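Local coordinates for protein mediator of RNA polymerase II transcription subunit 6 (Schizosaccharomyces pombe, PDB 4H61) that forms part of the Mediator complex, a coactivator that relays signals from gene-specific regulators to the basal RNA polymerase II transcription machinery, at residues Ser35-His40 with Glu108-Ala113; Leu83-Lys88 with Val102-Asn107; Lys41-Met46 with Lys66-Ile71. All blocks are in the same frame, centred on the assembly; numbering follows the deposited sequence.

Overall arrangement
After helices 14-19 and 28-33 the chain enters the loop 35-40, which opens contact 1, and runs directly into the helix 43-53 start that opens contact 3. Contact 3 closes first, when the chain passes helix 61-66 and reaches residues 66-71 at the head of strand 70-79. Contact 2 then pairs the next two strands of the antiparallel sheet, 83-91 and 97-106. Strand 109-112 finally returns to the loop, so contact 1 encloses both others, which follow one another in series. Contacts 1 and 2 meet where strands 109-112 and 97-106 run side by side; probable hydrogen bonds join Y111 O to F104 N there and, between contacts 1 and 3, Y38 OH to E45 OE1.

Contact 1. Residues Ser35-His40 with Glu108-Ala113; sequences SPFYSH and ENIYMA
F37 reaches from the loop 35-40 to strand 109-112, and its ring carries nearly all of this apolar contact; no hydrogen bond passes between the two segments. Ring atom CD2 of F37 lies against the I110 methyl CG2 at 3.7 Å, the side chains sliding past each other in opposite directions. Farther along the ring, F37 CE1 meets the M112 methylene CG at 3.9 Å, an oblique approach. The outer end of the ring rests on backbone, F37 CE2 lying 3.5 Å from I110 O and CZ near Y111 CA. With CG anti to the carbonyl carbon (chi1 -59°), F37 extends its ring alongside strand 109-112, so that I110, Y111 and M112 all meet it from the same side. Replacement by an alanine is likely to open a gap between loop and strand, leaving I110 CG2 and M112 CG without their common partner.

Polar bonding stays within the loop. A type I turn joins Y38 N to S35 O, and F37 N donates to S35 OG (3.3 Å) in an ST turn; S35 OG also bonds to F32 O.

F32 of helix 28-33 and L6 of the N-terminal loop flank F37, W11 packs on I110, and strand 97-106 pairs with strand 109-112.

Contact 2. Residues Leu83-Lys88 with Val102-Asn107; sequences LWVIQK and VYFVCN
The facing arms of a beta hairpin meet here, strands 83-91 and 97-106, with W84 opposite V105 and I86 opposite Y103 in the middle of the four-stranded antiparallel sheet. The short strand axes lie at 157° to each other. Each of these hydrogen-bonded pairs makes two backbone bonds: W84 N to V105 O (3.2 Å) and V105 N to W84 O (3.0 Å), then I86 N to Y103 O (3.0 Å) and Y103 N to I86 O (2.8 Å). L83 with C106, V85 with F104 and Q87 with V102 form the non-hydrogen-bonded pairs.

On the face carrying V85, the valine divides its methyls between two neighbours. CG1, anti to the backbone N (chi1 176°), meets V102 CG2 at 3.9 Å, while V85 CG2 approaches F104 CD1 at 3.6 Å, the two side chains lying side by side and pointing the same way. F104 also meets Y117 of helix 115-135 edge-to-face, and that helix touches V102 and Q87.

The other face holds W84, I86, Y103 and V105. I86 extends along its chi2 (174°), taking CD1 diagonally to V105 CG2 at 3.8 Å. The Y103 ring leans along the neighbouring strand, its edge turned to I86 O, and its CE1 lies 3.7 Å from K88 CB. F32 of helix 28-33 meets the same ring edge-to-face, and W84 NE1 bonds to T25 OG1.

Backbone bonding thus sets the register, while largely apolar side chains on both faces give the sheet two surfaces for helices. The aliphatic part of K88 lies beside Y103 OH, so the contact is mixed in character there.

Contact 3. Residues Lys41-Met46 with Lys66-Ile71; sequences KSNNEM and KRLTGI
S42 and I71 bring the two backbones together, their CA atoms 4.6 Å apart where helix 43-53 starts beside the first residues of strand 70-79. One of the two hydrogen bonds across runs from N43 N to I71 O, 2.8 Å long and closely aligned with the carbonyl (C=O...donor angle 168°). The S42 CA also lies near this oxygen, so I71 O is met by two successive residues of the helix start.

N43 makes the polar side-chain contact. Its CG stands anti to the carbonyl carbon (chi1 -62°), which carries the amide toward the backbone of L68-G70. There N43 ND2 donates to T69 O at 3.2 Å. The oxygen lies close to the amide plane of N43, but the donor sits 56° above the carbonyl plane and so does not use a lone pair. The other amide atom, OD1, bonds to Q72 NE2, so both ends of the carboxamide are engaged, which probably restrains its rotation. L68 packs alongside: its CB is 3.5 Å from N43 OD1, and its CD1 is 3.9 Å from N43 CB. Next to this, S42 CB touches the I71 methyl CG2 at 4.0 Å. The backbone angles of G70, between T69 and I71, leave no room for a side chain, which would also run into N43 ND2.

S42 OG turns back to accept from E45 N at 3.2 Å, and also bonds to S39 O. N44 OD1 takes F73 N, adding a further link to strand 70-79, an outermost strand of the sheet. The arrangement is a serine N-cap: the capping bond serves one amide of the first helical turn, and the strand carbonyl serves another, joining the helix start to the sheet edge.

Contact 1. Residues Ser35-His40 with Glu108-Ala113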
# COMPACT_ATOMS: atom_id res chain seq x y z
N SER A 35 4.68 -4.56 -10.72
CA SER A 35 4.11 -5.89 -10.57
C SER A 35 2.64 -5.89 -10.96
O SER A 35 1.99 -4.83 -10.96
CB SER A 35 4.25 -6.36 -9.12
OG SER A 35 3.19 -5.84 -8.32
N PRO A 36 2.09 -7.07 -11.31
CA PRO A 36 0.68 -7.19 -11.68
C PRO A 36 -0.30 -7.02 -10.52
O PRO A 36 -1.51 -7.16 -10.71
CB PRO A 36 0.57 -8.60 -12.25
CG PRO A 36 1.76 -9.34 -11.71
CD PRO A 36 2.84 -8.31 -11.56
N PHE A 37 0.21 -6.73 -9.33
CA PHE A 37 -0.66 -6.48 -8.18
C PHE A 37 -0.99 -5.00 -8.11
O PHE A 37 -1.99 -4.57 -7.51
CB PHE A 37 0.01 -6.97 -6.89
CG PHE A 37 0.33 -8.45 -6.90
CD1 PHE A 37 -0.69 -9.40 -6.90
CD2 PHE A 37 1.65 -8.88 -6.93
CE1 PHE A 37 -0.40 -10.75 -6.92
CE2 PHE A 37 1.96 -10.25 -6.95
CZ PHE A 37 0.93 -11.18 -6.95
N TYR A 38 -0.14 -4.21 -8.75
CA TYR A 38 -0.32 -2.77 -8.79
C TYR A 38 -1.58 -2.41 -9.59
O TYR A 38 -1.99 -3.16 -10.46
CB TYR A 38 0.92 -2.11 -9.39
CG TYR A 38 0.93 -0.61 -9.33
CD1 TYR A 38 0.87 0.05 -8.10
CD2 TYR A 38 0.99 0.15 -10.49
CE1 TYR A 38 0.88 1.43 -8.04
CE2 TYR A 38 1.00 1.54 -10.43
CZ TYR A 38 0.95 2.17 -9.20
OH TYR A 38 0.97 3.54 -9.14
N SER A 39 -2.20 -1.29 -9.26
CA SER A 39 -3.37 -0.83 -9.99
C SER A 39 -3.22 0.62 -10.37
O SER A 39 -3.06 1.49 -9.51
CB SER A 39 -4.62 -0.96 -9.13
OG SER A 39 -5.59 -0.07 -9.61
N HIS A 40 -3.28 0.90 -11.67
CA HIS A 40 -3.05 2.25 -12.14
C HIS A 40 -4.22 3.20 -11.83
O HIS A 40 -4.14 4.39 -12.12
CB HIS A 40 -2.71 2.23 -13.63
CG HIS A 40 -1.38 1.61 -13.93
ND1 HIS A 40 -1.20 0.24 -14.02
CD2 HIS A 40 -0.17 2.16 -14.15
CE1 HIS A 40 0.07 -0.02 -14.30
NE2 HIS A 40 0.72 1.13 -14.38
N GLU A 108 12.28 -10.24 -2.09
CA GLU A 108 12.05 -9.73 -3.44
C GLU A 108 10.90 -10.45 -4.17
O GLU A 108 10.60 -10.15 -5.33
CB GLU A 108 13.34 -9.73 -4.27
CG GLU A 108 14.43 -8.88 -3.64
CD GLU A 108 15.82 -9.44 -3.87
OE1 GLU A 108 16.16 -9.73 -5.04
OE2 GLU A 108 16.57 -9.59 -2.88
N ASN A 109 10.26 -11.38 -3.47
CA ASN A 109 9.08 -12.05 -3.98
C ASN A 109 7.82 -11.35 -3.50
O ASN A 109 7.62 -11.16 -2.30
CB ASN A 109 9.04 -13.50 -3.49
CG ASN A 109 9.53 -14.46 -4.53
OD1 ASN A 109 10.71 -14.44 -4.90
ND2 ASN A 109 8.64 -15.32 -5.01
N ILE A 110 6.97 -10.96 -4.45
CA ILE A 110 5.70 -10.37 -4.10
C ILE A 110 4.56 -11.36 -4.34
O ILE A 110 4.52 -12.03 -5.38
CB ILE A 110 5.44 -9.08 -4.89
CG1 ILE A 110 6.68 -8.19 -4.85
CG2 ILE A 110 4.22 -8.35 -4.34
CD1 ILE A 110 6.47 -6.81 -5.46
N TYR A 111 3.66 -11.47 -3.37
CA TYR A 111 2.47 -12.29 -3.49
C TYR A 111 1.42 -11.82 -2.48
O TYR A 111 1.76 -11.19 -1.48
CB TYR A 111 2.81 -13.77 -3.28
CG TYR A 111 3.61 -14.07 -2.02
CD1 TYR A 111 2.97 -14.28 -0.80
CD2 TYR A 111 5.00 -14.14 -2.06
CE1 TYR A 111 3.69 -14.55 0.36
CE2 TYR A 111 5.73 -14.41 -0.90
CZ TYR A 111 5.07 -14.61 0.30
OH TYR A 111 5.79 -14.88 1.45
N MET A 112 0.15 -12.12 -2.76
CA MET A 112 -0.94 -11.80 -1.82
C MET A 112 -0.79 -12.65 -0.57
O MET A 112 -0.44 -13.83 -0.63
CB MET A 112 -2.31 -12.07 -2.45
CG MET A 112 -2.58 -11.32 -3.76
SD MET A 112 -4.16 -11.70 -4.56
CE MET A 112 -5.29 -11.35 -3.22
N ALA A 113 -1.05 -12.03 0.58
CA ALA A 113 -1.01 -12.75 1.84
C ALA A 113 -2.34 -13.45 1.95
O ALA A 113 -3.27 -13.11 1.22
CB ALA A 113 -0.83 -11.77 2.98

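Contact 2. Residues Leu83-Lys88 with Val102-Asn107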
# COMPACT_ATOMS: atom_id res chain seq x y z
N LEU A 83 11.72 -8.35 4.55
CA LEU A 83 10.32 -8.17 4.21
C LEU A 83 9.73 -6.78 4.41
O LEU A 83 10.18 -6.00 5.24
CB LEU A 83 9.41 -9.25 4.82
CG LEU A 83 9.03 -9.38 6.30
CD1 LEU A 83 8.31 -8.18 6.85
CD2 LEU A 83 8.12 -10.59 6.44
N TRP A 84 8.70 -6.50 3.61
CA TRP A 84 7.83 -5.36 3.81
C TRP A 84 6.44 -5.87 3.52
O TRP A 84 6.27 -6.78 2.70
CB TRP A 84 8.18 -4.23 2.86
CG TRP A 84 9.49 -3.59 3.15
CD1 TRP A 84 9.71 -2.47 3.90
CD2 TRP A 84 10.78 -4.03 2.71
NE1 TRP A 84 11.05 -2.18 3.94
CE2 TRP A 84 11.73 -3.12 3.22
CE3 TRP A 84 11.22 -5.10 1.92
CZ2 TRP A 84 13.09 -3.26 2.97
CZ3 TRP A 84 12.57 -5.23 1.68
CH2 TRP A 84 13.49 -4.32 2.20
N VAL A 85 5.44 -5.31 4.19
CA VAL A 85 4.06 -5.70 3.96
C VAL A 85 3.25 -4.51 3.47
O VAL A 85 3.27 -3.44 4.09
CB VAL A 85 3.41 -6.28 5.22
CG1 VAL A 85 1.93 -6.57 4.97
CG2 VAL A 85 4.15 -7.53 5.66
N ILE A 86 2.53 -4.72 2.37
CA ILE A 86 1.81 -3.64 1.70
C ILE A 86 0.33 -3.91 1.74
O ILE A 86 -0.10 -5.05 1.60
CB ILE A 86 2.27 -3.53 0.23
CG1 ILE A 86 3.75 -3.16 0.18
CG2 ILE A 86 1.44 -2.52 -0.53
CD1 ILE A 86 4.32 -3.18 -1.21
N GLN A 87 -0.46 -2.85 1.94
CA GLN A 87 -1.91 -2.98 1.99
C GLN A 87 -2.60 -2.15 0.92
O GLN A 87 -2.33 -0.95 0.79
CB GLN A 87 -2.41 -2.56 3.36
CG GLN A 87 -3.89 -2.25 3.42
CD GLN A 87 -4.36 -1.98 4.83
OE1 GLN A 87 -4.11 -2.78 5.74
NE2 GLN A 87 -5.03 -0.85 5.04
N LYS A 88 -3.47 -2.80 0.16
CA LYS A 88 -4.36 -2.10 -0.77
C LYS A 88 -5.59 -1.70 0.04
O LYS A 88 -6.16 -2.52 0.75
CB LYS A 88 -4.75 -3.01 -1.94
CG LYS A 88 -5.88 -2.52 -2.85
CD LYS A 88 -5.60 -2.93 -4.29
CE LYS A 88 -6.80 -3.46 -5.06
NZ LYS A 88 -6.97 -4.94 -4.93
N VAL A 102 -3.93 -7.58 1.26
CA VAL A 102 -2.55 -7.31 1.68
C VAL A 102 -1.54 -8.24 1.00
O VAL A 102 -1.85 -9.39 0.68
CB VAL A 102 -2.37 -7.26 3.23
CG1 VAL A 102 -3.69 -7.45 3.96
CG2 VAL A 102 -1.33 -8.24 3.71
N TYR A 103 -0.35 -7.72 0.75
CA TYR A 103 0.65 -8.43 -0.03
C TYR A 103 1.94 -8.52 0.75
O TYR A 103 2.25 -7.64 1.56
CB TYR A 103 0.93 -7.70 -1.36
CG TYR A 103 -0.31 -7.19 -2.07
CD1 TYR A 103 -0.99 -6.07 -1.61
CD2 TYR A 103 -0.79 -7.83 -3.22
CE1 TYR A 103 -2.12 -5.61 -2.25
CE2 TYR A 103 -1.92 -7.37 -3.87
CZ TYR A 103 -2.58 -6.25 -3.37
OH TYR A 103 -3.70 -5.77 -4.00
N PHE A 104 2.70 -9.58 0.51
CA PHE A 104 4.03 -9.71 1.10
C PHE A 104 5.11 -9.45 0.06
O PHE A 104 5.00 -9.86 -1.09
CB PHE A 104 4.22 -11.10 1.70
CG PHE A 104 3.37 -11.34 2.92
CD1 PHE A 104 2.85 -10.27 3.63
CD2 PHE A 104 3.10 -12.63 3.35
CE1 PHE A 104 2.07 -10.48 4.75
CE2 PHE A 104 2.32 -12.85 4.47
CZ PHE A 104 1.80 -11.78 5.17
N VAL A 105 6.14 -8.72 0.47
CA VAL A 105 7.34 -8.58 -0.33
C VAL A 105 8.44 -9.27 0.46
O VAL A 105 9.15 -8.64 1.26
CB VAL A 105 7.70 -7.10 -0.60
CG1 VAL A 105 8.82 -7.01 -1.61
CG2 VAL A 105 6.48 -6.36 -1.11
N CYS A 106 8.56 -10.57 0.26
CA CYS A 106 9.48 -11.39 1.02
C CYS A 106 10.61 -11.87 0.13
O CYS A 106 10.38 -12.60 -0.84
CB CYS A 106 8.73 -12.58 1.62
SG CYS A 106 9.63 -13.46 2.90
N ASN A 107 11.84 -11.46 0.45
CA ASN A 107 13.01 -11.79 -0.37
C ASN A 107 12.82 -11.43 -1.84
O ASN A 107 13.14 -12.23 -2.71
CB ASN A 107 13.37 -13.27 -0.24
CG ASN A 107 13.93 -13.61 1.12
OD1 ASN A 107 13.20 -14.06 2.00
ND2 ASN A 107 15.23 -13.40 1.29

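Contact 3. Residues Lys41-Met46 with Lys66-Ile71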
# COMPACT_ATOMS: atom_id res chain seq x y z
N LYS A 41 -5.29 2.67 -11.25
CA LYS A 41 -6.40 3.49 -10.78
C LYS A 41 -6.05 4.19 -9.46
O LYS A 41 -6.77 5.07 -9.01
CB LYS A 41 -7.67 2.64 -10.55
CG LYS A 41 -8.19 1.90 -11.78
CD LYS A 41 -9.35 0.97 -11.40
CE LYS A 41 -10.07 0.42 -12.63
NZ LYS A 41 -9.23 -0.46 -13.49
N SER A 42 -4.95 3.79 -8.85
CA SER A 42 -4.68 4.19 -7.47
C SER A 42 -4.27 5.65 -7.33
O SER A 42 -3.64 6.22 -8.23
CB SER A 42 -3.58 3.32 -6.87
OG SER A 42 -2.36 3.55 -7.55
N ASN A 43 -4.60 6.23 -6.18
CA ASN A 43 -4.11 7.55 -5.83
C ASN A 43 -2.58 7.59 -5.93
O ASN A 43 -2.00 8.62 -6.28
CB ASN A 43 -4.55 7.95 -4.42
CG ASN A 43 -6.07 8.03 -4.28
OD1 ASN A 43 -6.60 8.01 -3.17
ND2 ASN A 43 -6.78 8.14 -5.40
N ASN A 44 -1.95 6.46 -5.62
CA ASN A 44 -0.50 6.30 -5.76
C ASN A 44 -0.01 6.72 -7.15
O ASN A 44 0.92 7.52 -7.29
CB ASN A 44 -0.10 4.85 -5.49
CG ASN A 44 -0.33 4.43 -4.04
OD1 ASN A 44 -1.46 4.16 -3.62
ND2 ASN A 44 0.75 4.35 -3.26
N GLU A 45 -0.66 6.18 -8.17
CA GLU A 45 -0.27 6.44 -9.55
C GLU A 45 -0.50 7.90 -9.93
O GLU A 45 0.31 8.52 -10.63
CB GLU A 45 -1.03 5.50 -10.50
CG GLU A 45 -0.75 5.73 -11.97
CD GLU A 45 0.66 5.34 -12.38
OE1 GLU A 45 1.42 4.82 -11.53
OE2 GLU A 45 1.00 5.54 -13.57
N MET A 46 -1.62 8.45 -9.45
CA MET A 46 -1.98 9.81 -9.78
C MET A 46 -0.89 10.73 -9.26
O MET A 46 -0.43 11.63 -9.97
CB MET A 46 -3.33 10.17 -9.18
CG MET A 46 -3.80 11.59 -9.48
SD MET A 46 -3.18 12.84 -8.32
CE MET A 46 -3.88 14.32 -9.05
N LYS A 66 -3.70 11.13 2.58
CA LYS A 66 -4.80 11.49 3.48
C LYS A 66 -5.78 12.45 2.80
O LYS A 66 -6.99 12.38 3.04
CB LYS A 66 -4.28 12.06 4.80
CG LYS A 66 -3.68 10.99 5.72
CD LYS A 66 -2.95 11.60 6.92
CE LYS A 66 -3.90 12.15 7.98
NZ LYS A 66 -3.16 12.80 9.11
N ARG A 67 -5.25 13.31 1.94
CA ARG A 67 -6.06 14.32 1.24
C ARG A 67 -6.85 13.76 0.06
O ARG A 67 -7.59 14.49 -0.59
CB ARG A 67 -5.16 15.45 0.73
CG ARG A 67 -3.92 15.69 1.57
CD ARG A 67 -2.95 16.59 0.84
NE ARG A 67 -3.64 17.69 0.19
CZ ARG A 67 -3.50 18.01 -1.09
NH1 ARG A 67 -2.68 17.32 -1.87
NH2 ARG A 67 -4.18 19.03 -1.60
N LEU A 68 -6.67 12.47 -0.23
CA LEU A 68 -7.31 11.89 -1.41
C LEU A 68 -8.24 10.73 -1.05
O LEU A 68 -8.13 10.16 0.03
CB LEU A 68 -6.25 11.41 -2.40
CG LEU A 68 -5.16 12.43 -2.75
CD1 LEU A 68 -4.08 11.75 -3.55
CD2 LEU A 68 -5.74 13.61 -3.53
N THR A 69 -9.14 10.40 -1.97
CA THR A 69 -10.03 9.25 -1.82
C THR A 69 -9.89 8.31 -3.01
O THR A 69 -9.67 8.75 -4.14
CB THR A 69 -11.51 9.68 -1.67
OG1 THR A 69 -11.95 10.37 -2.84
CG2 THR A 69 -11.68 10.59 -0.48
N GLY A 70 -10.00 7.01 -2.75
CA GLY A 70 -9.84 6.01 -3.79
C GLY A 70 -8.87 4.92 -3.41
O GLY A 70 -8.40 4.88 -2.26
N ILE A 71 -8.56 4.03 -4.36
CA ILE A 71 -7.59 2.96 -4.13
C ILE A 71 -6.21 3.50 -3.73
O ILE A 71 -5.69 4.44 -4.34
CB ILE A 71 -7.43 2.06 -5.39
CG1 ILE A 71 -8.78 1.44 -5.77
CG2 ILE A 71 -6.40 0.98 -5.16
CD1 ILE A 71 -9.47 0.78 -4.64